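Local coordinates for excretory-secretory protein 2 (Ancylostoma ceylanicum, PDB 3NSW) that is secreted by a hookworm, adopts a netrin-like fold and probably modulates the host's immune response, at residues 12-16 / 17-21. Numbering follows the deposited sequence.
Sequences SEIRQ and EDIND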
loop_
_atom_site.group_PDB
_atom_site.type_symbol
_atom_site.label_atom_id
_atom_site.label_comp_id
_atom_site.label_asym_id
_atom_site.label_seq_id
_atom_site.Cartn_x
_atom_site.Cartn_y
_atom_site.Cartn_z
ATOM N N SER A 12 -6.246 0.954 10.683
ATOM C CA SER A 12 -7.694 0.890 10.857
ATOM C C SER A 12 -8.368 2.006 10.062
ATOM O O SER A 12 -9.416 1.790 9.457
ATOM C CB SER A 12 -8.074 0.983 12.335
ATOM O OG SER A 12 -7.645 2.211 12.896
ATOM N N GLU A 13 -7.751 3.187 10.058
ATOM C CA GLU A 13 -8.273 4.326 9.292
ATOM C C GLU A 13 -7.156 5.106 8.603
ATOM O O GLU A 13 -6.155 5.460 9.231
ATOM C CB GLU A 13 -9.097 5.259 10.196
ATOM C CG GLU A 13 -9.713 6.450 9.466
ATOM C CD GLU A 13 -10.612 7.316 10.340
ATOM O OE1 GLU A 13 -10.560 7.200 11.583
ATOM O OE2 GLU A 13 -11.372 8.126 9.771
ATOM N N ILE A 14 -7.330 5.369 7.310
ATOM C CA ILE A 14 -6.396 6.215 6.582
ATOM C C ILE A 14 -6.733 7.679 6.872
ATOM O O ILE A 14 -7.876 8.112 6.686
ATOM C CB ILE A 14 -6.437 5.956 5.056
ATOM C CG1 ILE A 14 -6.069 4.500 4.744
ATOM C CG2 ILE A 14 -5.517 6.933 4.320
ATOM C CD1 ILE A 14 -6.372 4.102 3.321
ATOM N N ARG A 15 -5.728 8.432 7.331
ATOM C CA ARG A 15 -5.884 9.864 7.593
ATOM C C ARG A 15 -4.918 10.694 6.743
ATOM O O ARG A 15 -3.970 10.157 6.170
ATOM C CB ARG A 15 -5.658 10.162 9.080
ATOM C CG ARG A 15 -6.509 9.321 10.031
ATOM C CD ARG A 15 -5.774 9.049 11.338
ATOM N NE ARG A 15 -4.421 8.530 11.109
ATOM C CZ ARG A 15 -3.619 8.055 12.058
ATOM N NH1 ARG A 15 -4.019 8.014 13.326
ATOM N NH2 ARG A 15 -2.409 7.614 11.740
ATOM N N GLN A 16 -5.147 12.007 6.689
ATOM C CA GLN A 16 -4.277 12.926 5.938
ATOM C C GLN A 16 -2.779 12.810 6.283
ATOM O O GLN A 16 -1.920 12.868 5.392
ATOM C CB GLN A 16 -4.747 14.377 6.113
ATOM C CG GLN A 16 -4.118 15.359 5.130
ATOM C CD GLN A 16 -4.451 15.034 3.689
ATOM O OE1 GLN A 16 -5.616 15.005 3.309
ATOM N NE2 GLN A 16 -3.425 14.790 2.878
ATOM N N GLU A 17 -2.478 12.640 7.566
ATOM C CA GLU A 17 -1.092 12.523 8.032
ATOM C C GLU A 17 -0.395 11.314 7.411
ATOM O O GLU A 17 0.795 11.374 7.087
ATOM C CB GLU A 17 -1.015 12.413 9.560
ATOM C CG GLU A 17 -1.864 13.399 10.315
ATOM C CD GLU A 17 -3.203 12.825 10.719
ATOM O OE1 GLU A 17 -3.252 12.107 11.741
ATOM O OE2 GLU A 17 -4.207 13.097 10.024
ATOM N N ASP A 18 -1.140 10.219 7.259
ATOM C CA ASP A 18 -0.599 8.992 6.691
ATOM C C ASP A 18 -0.285 9.193 5.211
ATOM O O ASP A 18 0.802 8.850 4.751
ATOM C CB ASP A 18 -1.571 7.825 6.900
ATOM C CG ASP A 18 -2.013 7.684 8.347
ATOM O OD1 ASP A 18 -1.131 7.596 9.230
ATOM O OD2 ASP A 18 -3.241 7.668 8.607
ATOM N N ILE A 19 -1.239 9.788 4.497
ATOM C CA ILE A 19 -1.102 10.113 3.081
ATOM C C ILE A 19 0.061 11.072 2.805
ATOM O O ILE A 19 0.836 10.853 1.877
ATOM C CB ILE A 19 -2.408 10.691 2.519
ATOM C CG1 ILE A 19 -3.484 9.593 2.474
ATOM C CG2 ILE A 19 -2.193 11.257 1.107
ATOM C CD1 ILE A 19 -4.897 10.141 2.348
ATOM N N ASN A 20 0.182 12.122 3.612
ATOM C CA ASN A 20 1.246 13.114 3.422
ATOM C C ASN A 20 2.647 12.568 3.640
ATOM O O ASN A 20 3.609 13.106 3.103
ATOM C CB ASN A 20 1.026 14.322 4.332
ATOM C CG ASN A 20 -0.125 15.171 3.896
ATOM O OD1 ASN A 20 -0.666 15.010 2.797
ATOM N ND2 ASN A 20 -0.503 16.122 4.748
ATOM N N ASP A 21 2.763 11.497 4.420
ATOM C CA ASP A 21 4.068 10.962 4.749
ATOM C C ASP A 21 4.576 9.841 3.844
ATOM O O ASP A 21 5.669 9.328 4.056
ATOM C CB ASP A 21 4.125 10.509 6.192
ATOM C CG ASP A 21 5.524 10.545 6.722
ATOM O OD1 ASP A 21 6.203 11.555 6.457
ATOM O OD2 ASP A 21 5.963 9.559 7.336
#
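R15 and D18 meet side-on at the start of helix 16-20, guanidinium and carboxylate nearly coplanar at 22°. R15 NH2 reaches D18 OD1 at 2.8 Å on its syn lone pair, while R15 NE approaches D18 OD2 at 2.9 Å from the syn side, somewhat out of the carboxylate plane. The anti lone pair of D18 OD2 accepts the backbone N-H of R15, N to OD2 2.9 Å. R15 curls back because CG lies beside its own backbone N (chi1 -53°) and the chain bends at chi2 and chi3. E17 comes over one guanidinium face: its OE1 stands 3.8 Å from R15 NE, a long, purely electrostatic pairing. One turn along, Q16 NE2 donates to N20 OD1 at 2.8 Å from above the carbonyl plane, the amides turned 41° apart. I14 CG2 touches I19 CD1 at 3.8 Å, the two side chains crossing at about a right angle; F89 of strand 88-92 lies against I14 and D18, L103 of helix 98-104 against I19, joining loop and helix to the netrin-like core. R15 is the N-cap, and its N-H to D18 OD2 is half a capping box, since an arginine side chain cannot accept D18 N; guanidinium and N-H together would favour a deprotonated D18.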